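Thymocyte nuclear protein 1 (Leishmania major, PDB 2AR1) is of unknown function but is a nuclear phosphoprotein with an EVE domain of the PUA clan, so it may recognise modified bases in nucleic acid. Local coordinates at residues L129-L132 against K133-E137; R164-E167 against E168-R171. All coordinates share one frame; numbering follows the deposited sequence.

Contact 1: residues L129-L132 against K133-E137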
loop_
_atom_site.group_PDB
_atom_site.type_symbol
_atom_site.label_atom_id
_atom_site.label_comp_id
_atom_site.label_asym_id
_atom_site.label_seq_id
_atom_site.Cartn_x
_atom_site.Cartn_y
_atom_site.Cartn_z
ATOM N N LEU A 129 -14.691 -0.551 2.594
ATOM C CA LEU A 129 -14.469 0.791 3.168
ATOM C C LEU A 129 -15.594 1.143 4.143
ATOM O O LEU A 129 -15.290 1.663 5.251
ATOM C CB LEU A 129 -14.235 1.817 2.095
ATOM C CG LEU A 129 -13.991 3.161 2.741
ATOM C CD1 LEU A 129 -12.641 3.403 3.238
ATOM C CD2 LEU A 129 -14.489 4.207 1.760
ATOM N N HIS A 130 -16.832 0.803 3.752
ATOM C CA HIS A 130 -18.023 1.095 4.612
ATOM C C HIS A 130 -17.783 0.473 6.004
ATOM O O HIS A 130 -17.942 1.138 7.034
ATOM C CB HIS A 130 -19.287 0.504 4.004
ATOM C CG HIS A 130 -20.441 0.511 4.957
ATOM N ND1 HIS A 130 -21.206 1.639 5.197
ATOM C CD2 HIS A 130 -20.938 -0.456 5.762
ATOM C CE1 HIS A 130 -22.156 1.354 6.075
ATOM N NE2 HIS A 130 -22.033 0.079 6.411
ATOM N N GLU A 131 -17.326 -0.789 6.057
ATOM C CA GLU A 131 -17.079 -1.397 7.348
ATOM C C GLU A 131 -15.925 -0.738 8.063
ATOM O O GLU A 131 -15.951 -0.695 9.296
ATOM C CB GLU A 131 -16.849 -2.900 7.283
ATOM C CG GLU A 131 -18.073 -3.707 6.926
ATOM C CD GLU A 131 -19.341 -3.304 7.726
ATOM O OE1 GLU A 131 -19.299 -3.177 8.981
ATOM O OE2 GLU A 131 -20.411 -3.125 7.108
ATOM N N LEU A 132 -14.918 -0.278 7.311
ATOM C CA LEU A 132 -13.733 0.292 7.971
ATOM C C LEU A 132 -14.183 1.571 8.701
ATOM O O LEU A 132 -13.624 1.908 9.764
ATOM C CB LEU A 132 -12.610 0.620 7.006
ATOM C CG LEU A 132 -11.956 -0.613 6.342
ATOM C CD1 LEU A 132 -11.102 -0.194 5.157
ATOM C CD2 LEU A 132 -11.172 -1.535 7.301
ATOM N N LYS A 133 -15.109 2.260 8.082
ATOM C CA LYS A 133 -15.650 3.532 8.651
ATOM C C LYS A 133 -16.720 3.348 9.770
ATOM O O LYS A 133 -17.308 4.316 10.267
ATOM C CB LYS A 133 -16.244 4.436 7.534
ATOM C CG LYS A 133 -15.171 5.067 6.662
ATOM C CD LYS A 133 -15.698 6.245 5.876
ATOM C CE LYS A 133 -14.712 6.820 4.886
ATOM N NZ LYS A 133 -15.171 7.935 4.050
ATOM N N SER A 134 -16.993 2.091 10.109
ATOM C CA SER A 134 -18.020 1.721 11.071
ATOM C C SER A 134 -17.381 0.981 12.271
ATOM O O SER A 134 -18.007 0.137 12.916
ATOM C CB SER A 134 -19.059 0.804 10.360
ATOM O OG SER A 134 -19.660 1.473 9.291
ATOM N N ARG A 135 -16.139 1.328 12.616
ATOM C CA ARG A 135 -15.514 0.757 13.809
ATOM C C ARG A 135 -14.859 1.893 14.565
ATOM O O ARG A 135 -14.086 2.663 14.016
ATOM C CB ARG A 135 -14.481 -0.306 13.490
ATOM C CG ARG A 135 -15.074 -1.496 12.697
ATOM C CD ARG A 135 -16.001 -2.268 13.601
ATOM N NE ARG A 135 -16.436 -3.478 12.905
ATOM C CZ ARG A 135 -17.359 -3.504 11.949
ATOM N NH1 ARG A 135 -18.019 -2.432 11.563
ATOM N NH2 ARG A 135 -17.604 -4.687 11.339
ATOM N N ARG A 136 -15.116 1.969 15.839
ATOM C CA ARG A 136 -14.521 3.063 16.665
ATOM C C ARG A 136 -12.984 2.998 16.638
ATOM O O ARG A 136 -12.300 4.060 16.633
ATOM C CB ARG A 136 -14.934 2.868 18.112
ATOM C CG ARG A 136 -14.342 3.904 19.105
ATOM C CD ARG A 136 -14.597 5.249 18.584
ATOM N NE ARG A 136 -14.281 6.271 19.569
ATOM C CZ ARG A 136 -14.762 7.515 19.519
ATOM N NH1 ARG A 136 -15.585 7.895 18.534
ATOM N NH2 ARG A 136 -14.413 8.376 20.453
ATOM N N GLU A 137 -12.444 1.777 16.612
ATOM C CA GLU A 137 -11.017 1.487 16.698
ATOM C C GLU A 137 -10.267 2.036 15.501
ATOM O O GLU A 137 -9.075 2.228 15.563
ATOM C CB GLU A 137 -10.842 -0.004 16.840
ATOM C CG GLU A 137 -11.317 -0.457 18.201
ATOM C CD GLU A 137 -12.758 -0.899 18.298
ATOM O OE1 GLU A 137 -13.559 -0.557 17.402
ATOM O OE2 GLU A 137 -13.076 -1.513 19.348
HETATM O O HOH W 1 -14.276 3.957 11.645
#

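Contact 2: residues R164-E167 against E168-R171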
loop_
_atom_site.group_PDB
_atom_site.type_symbol
_atom_site.label_atom_id
_atom_site.label_comp_id
_atom_site.label_asym_id
_atom_site.label_seq_id
_atom_site.Cartn_x
_atom_site.Cartn_y
_atom_site.Cartn_z
ATOM N N ARG A 164 -8.590 -8.668 12.563
ATOM C CA ARG A 164 -9.711 -9.242 13.321
ATOM C C ARG A 164 -10.984 -9.216 12.497
ATOM O O ARG A 164 -11.774 -10.129 12.482
ATOM C CB ARG A 164 -9.875 -8.511 14.656
ATOM C CG ARG A 164 -11.250 -8.540 15.205
ATOM C CD ARG A 164 -11.571 -7.488 16.282
ATOM N NE ARG A 164 -12.964 -7.656 16.701
ATOM C CZ ARG A 164 -13.506 -7.258 17.848
ATOM N NH1 ARG A 164 -12.774 -6.668 18.752
ATOM N NH2 ARG A 164 -14.791 -7.543 18.108
ATOM N N MET A 165 -11.245 -8.084 11.883
ATOM C CA MET A 165 -12.408 -7.956 10.992
ATOM C C MET A 165 -12.440 -8.963 9.817
ATOM O O MET A 165 -13.507 -9.487 9.440
ATOM C CB MET A 165 -12.507 -6.549 10.452
ATOM C CG MET A 165 -12.882 -5.554 11.508
ATOM S SD MET A 165 -12.701 -3.826 10.906
ATOM C CE MET A 165 -13.970 -3.699 9.848
ATOM N N ASN A 166 -11.267 -9.197 9.222
ATOM C CA ASN A 166 -11.200 -10.211 8.164
ATOM C C ASN A 166 -11.601 -11.578 8.710
ATOM O O ASN A 166 -12.335 -12.347 8.043
ATOM C CB ASN A 166 -9.833 -10.283 7.498
ATOM C CG ASN A 166 -9.756 -11.416 6.485
ATOM O OD1 ASN A 166 -10.567 -11.471 5.550
ATOM N ND2 ASN A 166 -8.795 -12.310 6.650
ATOM N N GLU A 167 -11.127 -11.906 9.906
ATOM C CA GLU A 167 -11.456 -13.185 10.522
ATOM C C GLU A 167 -12.923 -13.280 10.812
ATOM O O GLU A 167 -13.495 -14.304 10.561
ATOM C CB GLU A 167 -10.659 -13.428 11.804
ATOM C CG GLU A 167 -9.221 -13.212 11.649
ATOM C CD GLU A 167 -8.465 -13.681 12.871
ATOM O OE1 GLU A 167 -8.715 -13.141 13.980
ATOM O OE2 GLU A 167 -7.638 -14.587 12.722
ATOM N N GLU A 168 -13.550 -12.205 11.311
ATOM C CA GLU A 168 -14.994 -12.211 11.604
ATOM C C GLU A 168 -15.760 -12.442 10.319
ATOM O O GLU A 168 -16.704 -13.219 10.309
ATOM C CB GLU A 168 -15.405 -10.878 12.257
ATOM C CG GLU A 168 -14.686 -10.705 13.606
ATOM C CD GLU A 168 -14.833 -9.326 14.238
ATOM O OE1 GLU A 168 -14.912 -8.314 13.519
ATOM O OE2 GLU A 168 -14.843 -9.278 15.483
ATOM N N GLN A 169 -15.338 -11.798 9.235
ATOM C CA GLN A 169 -15.999 -11.888 7.924
ATOM C C GLN A 169 -15.864 -13.303 7.330
ATOM O O GLN A 169 -16.792 -13.826 6.697
ATOM C CB GLN A 169 -15.497 -10.797 6.952
ATOM C CG GLN A 169 -14.410 -11.208 5.945
ATOM C CD GLN A 169 -14.087 -10.120 4.886
ATOM O OE1 GLN A 169 -14.998 -9.378 4.433
ATOM N NE2 GLN A 169 -12.798 -10.061 4.452
ATOM N N GLN A 170 -14.738 -13.940 7.598
ATOM C CA GLN A 170 -14.443 -15.278 7.071
ATOM C C GLN A 170 -15.161 -16.387 7.863
ATOM O O GLN A 170 -15.100 -17.571 7.501
ATOM C CB GLN A 170 -12.920 -15.486 7.038
ATOM C CG GLN A 170 -12.172 -14.364 6.231
ATOM C CD GLN A 170 -12.576 -14.320 4.734
ATOM O OE1 GLN A 170 -12.810 -15.381 4.151
ATOM N NE2 GLN A 170 -12.674 -13.101 4.118
ATOM N N ARG A 171 -15.871 -15.998 8.917
ATOM C CA ARG A 171 -16.654 -16.932 9.728
ATOM C C ARG A 171 -18.179 -16.893 9.470
ATOM O O ARG A 171 -18.795 -15.830 9.294
ATOM C CB ARG A 171 -16.346 -16.683 11.200
ATOM C CG ARG A 171 -14.913 -16.990 11.558
ATOM C CD ARG A 171 -14.762 -17.213 13.043
ATOM N NE ARG A 171 -14.985 -15.998 13.819
ATOM C CZ ARG A 171 -14.017 -15.191 14.269
ATOM N NH1 ARG A 171 -12.725 -15.448 14.026
ATOM N NH2 ARG A 171 -14.345 -14.111 14.978
#

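Contact 1: residues L129-L132 against K133-E137
Glu131 and Arg135 form an i to i+4 salt bridge where the short helix 129-132 of the EVE domain unwinds into the loop that follows it. The guanidinium grips a single carboxylate oxygen end-on: NH1 lies 3.0 Å from Glu131 OE1, and NH2 makes a longer bond to the same atom. OE1 sits close to the guanidinium plane, while the carboxylate is turned 65° against it. OE1 alone is used in the pair; OE2 lies at the edge of the His130 ring, in its plane. Both chains are folded to meet: Glu131 bends at chi2 (-47°), and Arg135 bends at the same place (-69°), bringing its NH1 back onto its neighbour's carbonyl, Ser134 O, at 2.9 Å. NH1 therefore serves two acceptors, and this fixes how the guanidinium is rotated. Tyr161 of helix 156-169 packs against the Arg135 side chain.

The backbone closes the helix with one last i to i+4 bond, Lys133 N to Leu129 O (2.9 Å), and then tightens to an i to i+3 bond from Ser134 N to Glu131 O. Lys133 runs extended back along the helix and lays CE against Leu129 CD2. Ser134 OG lies above one face of the His130 ring, displaced toward its rim, and 2.9 Å from His130 O. Across the turn, a water lies 2.9 Å from Leu132 O and 2.7 Å from Arg135 O.

Contact 2: residues R164-E167 against E168-R171
Asn166 OD1 receives the side-chain amides of two successive residues near the C-terminal end of helix 156-169. Gln169 NE2 gives the stronger bond, 2.9 Å to OD1 and nearly straight at 167°; it arrives in the carbonyl plane on a lone pair, with the two amides almost perpendicular. Gln170 NE2 adds a weak bond to the same OD1 at 3.0 Å. In Asn166, chi1 of 175° sets CG anti to the backbone N, and chi2 of 57° then turns OD1 toward the C-terminal end of the helix.

A salt bridge joins Arg164 and Glu168. Arg164, extended from CG to NE, sets NE 2.8 Å from Glu168 OE2, and NH2 reaches the same oxygen weakly. The oxygen lies near the guanidinium plane, but it is approached from above the carboxylate, whose plane is turned well away from that of the guanidinium. Arg171, the last modelled residue, curls back so that one face of its guanidinium lies over Glu167 O.

Helical backbone bonds space these pairs, among them Glu168 N to Arg164 O at 3.0 Å and Gln169 N to Met165 O. Further out, strand 113-128 packs alongside: Trp123 touches Asn166, and Leu127 packs on Met165. Gln169 NE2 also gives a weak bond to Thr125 O of that strand, so two acceptors, one on the helix and one on the sheet, restrain the rotation of the Gln169 amide.

How the contacts relate
From the N terminus, the chain first builds most of the mixed sheet and leaves strand 113-128 directly into contact 1, where helix 129-132 gives way to a loop. It then passes through helix 142-145 and strand 151-154, an outermost strand of the sheet, before helix 156-169 carries it to contact 2 near the C terminus. Each contact spans only a local turn, and the two follow in series without nesting or crossing. They nevertheless meet in space, their centres about 14 Å apart: Met165 CE packs 3.6 Å from Glu131 O and 3.8 Å from Arg135 CG. The terminal helix is thereby joined to both strand 113-128 and the turn that follows it.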